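Local coordinates for protein GCN5-related N-acetyltransferase (Brucella melitensis biovar Abortus 2308, PDB 3TCV) that probably transfers an acetyl group from acetyl-coenzyme A to an amine, possibly a protein N-terminal serine or alanine, as a GCN5-related N-acetyltransferase, at residues B[191-196]-B[203-208]. Sequence-based numbering, arbitrary orientation.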
loop_
_atom_site.group_PDB
_atom_site.type_symbol
_atom_site.label_atom_id
_atom_site.label_comp_id
_atom_site.label_asym_id
_atom_site.label_seq_id
_atom_site.Cartn_x
_atom_site.Cartn_y
_atom_site.Cartn_z
ATOM N N ARG B 191 4.149 -1.893 10.013
ATOM C CA ARG B 191 4.030 -2.807 11.147
ATOM C C ARG B 191 2.709 -3.595 11.048
ATOM O O ARG B 191 1.637 -3.004 10.825
ATOM C CB ARG B 191 4.092 -2.013 12.467
ATOM C CG ARG B 191 5.364 -1.169 12.638
ATOM C CD ARG B 191 5.320 -0.278 13.862
ATOM N NE ARG B 191 4.090 0.561 13.892
ATOM C CZ ARG B 191 3.452 0.938 14.997
ATOM N NH1 ARG B 191 3.904 0.594 16.205
ATOM N NH2 ARG B 191 2.331 1.658 14.909
ATOM N N GLN B 192 2.774 -4.916 11.248
ATOM C CA GLN B 192 1.589 -5.787 11.242
ATOM C C GLN B 192 0.774 -5.627 9.941
ATOM O O GLN B 192 -0.451 -5.623 9.940
ATOM C CB GLN B 192 0.728 -5.557 12.500
ATOM C CG GLN B 192 1.498 -5.799 13.788
ATOM C CD GLN B 192 0.674 -5.944 15.071
ATOM O OE1 GLN B 192 1.206 -6.400 16.097
ATOM N NE2 GLN B 192 -0.603 -5.557 15.038
ATOM N N HIS B 193 1.488 -5.535 8.833
ATOM C CA HIS B 193 0.895 -5.362 7.513
ATOM C C HIS B 193 0.154 -6.586 7.037
ATOM O O HIS B 193 -0.813 -6.479 6.311
ATOM C CB HIS B 193 2.003 -5.005 6.542
ATOM C CG HIS B 193 1.536 -4.644 5.170
ATOM N ND1 HIS B 193 2.166 -5.091 4.047
ATOM C CD2 HIS B 193 0.530 -3.780 4.743
ATOM C CE1 HIS B 193 1.561 -4.559 2.959
ATOM N NE2 HIS B 193 0.553 -3.769 3.381
ATOM N N MET B 194 0.638 -7.762 7.408
ATOM C CA MET B 194 0.022 -9.019 6.991
ATOM C C MET B 194 0.169 -10.077 8.086
ATOM O O MET B 194 1.001 -9.953 8.978
ATOM C CB MET B 194 0.664 -9.595 5.714
ATOM C CG MET B 194 0.797 -8.631 4.561
ATOM S SD MET B 194 1.587 -9.332 3.096
ATOM C CE MET B 194 0.190 -10.271 2.465
ATOM N N VAL B 195 -0.654 -11.107 7.963
ATOM C CA VAL B 195 -0.478 -12.393 8.617
ATOM C C VAL B 195 -0.226 -13.423 7.501
ATOM O O VAL B 195 -1.077 -13.612 6.606
ATOM C CB VAL B 195 -1.712 -12.781 9.446
ATOM C CG1 VAL B 195 -1.471 -14.153 10.121
ATOM C CG2 VAL B 195 -2.044 -11.694 10.483
ATOM N N VAL B 196 0.946 -14.051 7.530
ATOM C CA VAL B 196 1.339 -14.996 6.482
ATOM C C VAL B 196 1.773 -16.306 7.153
ATOM O O VAL B 196 2.664 -16.326 8.026
ATOM C CB VAL B 196 2.467 -14.459 5.589
ATOM C CG1 VAL B 196 2.816 -15.477 4.481
ATOM C CG2 VAL B 196 2.095 -13.094 4.993
ATOM N N THR B 203 6.000 -5.357 6.849
ATOM C CA THR B 203 6.497 -5.220 5.477
ATOM C C THR B 203 7.484 -4.068 5.330
ATOM O O THR B 203 7.143 -2.936 5.610
ATOM C CB THR B 203 5.331 -5.032 4.495
ATOM O OG1 THR B 203 4.510 -6.216 4.498
ATOM C CG2 THR B 203 5.870 -4.748 3.085
ATOM N N ALA B 204 8.686 -4.388 4.841
ATOM C CA ALA B 204 9.713 -3.445 4.398
ATOM C C ALA B 204 9.431 -3.065 2.947
ATOM O O ALA B 204 9.295 -3.945 2.072
ATOM C CB ALA B 204 11.092 -4.097 4.501
ATOM N N TRP B 205 9.364 -1.761 2.700
ATOM C CA TRP B 205 9.112 -1.148 1.381
ATOM C C TRP B 205 10.319 -0.429 0.852
ATOM O O TRP B 205 10.998 0.308 1.582
ATOM C CB TRP B 205 7.992 -0.110 1.494
ATOM C CG TRP B 205 6.629 -0.699 1.684
ATOM C CD1 TRP B 205 5.940 -0.867 2.877
ATOM C CD2 TRP B 205 5.744 -1.236 0.644
ATOM N NE1 TRP B 205 4.728 -1.472 2.653
ATOM C CE2 TRP B 205 4.545 -1.698 1.332
ATOM C CE3 TRP B 205 5.813 -1.350 -0.741
ATOM C CZ2 TRP B 205 3.477 -2.255 0.648
ATOM C CZ3 TRP B 205 4.736 -1.928 -1.418
ATOM C CH2 TRP B 205 3.591 -2.356 -0.728
ATOM N N PHE B 206 10.545 -0.596 -0.448
ATOM C CA PHE B 206 11.654 0.018 -1.152
ATOM C C PHE B 206 11.149 0.437 -2.523
ATOM O O PHE B 206 10.218 -0.170 -3.061
ATOM C CB PHE B 206 12.812 -0.958 -1.380
ATOM C CG PHE B 206 13.260 -1.763 -0.180
ATOM C CD1 PHE B 206 14.460 -1.483 0.452
ATOM C CD2 PHE B 206 12.543 -2.886 0.229
ATOM C CE1 PHE B 206 14.902 -2.254 1.523
ATOM C CE2 PHE B 206 12.961 -3.637 1.310
ATOM C CZ PHE B 206 14.140 -3.324 1.957
ATOM N N SER B 207 11.821 1.408 -3.130
ATOM C CA SER B 207 11.429 1.882 -4.441
ATOM C C SER B 207 12.588 2.370 -5.285
ATOM O O SER B 207 13.635 2.816 -4.767
ATOM C CB SER B 207 10.404 2.988 -4.338
ATOM O OG SER B 207 10.952 4.216 -3.878
ATOM N N VAL B 208 12.375 2.282 -6.587
ATOM C CA VAL B 208 13.211 2.938 -7.587
ATOM C C VAL B 208 12.292 3.956 -8.291
ATOM O O VAL B 208 11.210 3.599 -8.755
ATOM C CB VAL B 208 13.822 1.958 -8.607
ATOM C CG1 VAL B 208 14.556 2.696 -9.713
ATOM C CG2 VAL B 208 14.806 1.025 -7.915
#
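His193 and Thr203 meet through a short hydrogen bond: ND1 of His193 lies 2.6 Å from OG1 of Thr203, with an angle of 153° at the hydrogen, and either group could be the donor. The hydroxyl sits at the edge of the imidazole, in its plane. The imidazole reaches Thr203 because chi1 of His193 (-173°) sets CG opposite the backbone N. OG1 also bonds to NE of Arg201, so two nitrogens grip this buried hydroxyl and help fix the rotation of both side chains. The Thr203 methyl CG2 sits 3.8 Å from ND1 of His193 and rests over one face of the Trp205 indole, 3.5 Å above its plane and toward the rim. Trp205 in turn points an edge at the imidazole face in a T-shaped pair, planes at 64°, the centroids of the imidazole and the five-membered indole ring 5.8 Å apart. The nearest atoms of the two side chains are CZ2 of Trp205 and CE1 of His193, at 3.8 Å. Phe190 meets both rings, and Glu167 of the adjoining strand 163-169 touches His193, Thr203 and Trp205. Packing is looser at Met194, whose CG only grazes Thr203 OG1 at 4.4 Å before the side chain passes to Phe75. At the corner formed by Arg191 and Gln192, neither side chain contacts strand 203-208; both reach the second subunit, where Arg191 forms salt bridges with Glu187 and Glu212 of that chain. A classic beta bulge sets His193 and Met194 opposite the single residue Arg201 in the hairpin of strands 185-196 and 199-209, where 185-196 is an outermost strand of the mixed GNAT sheet within this chain.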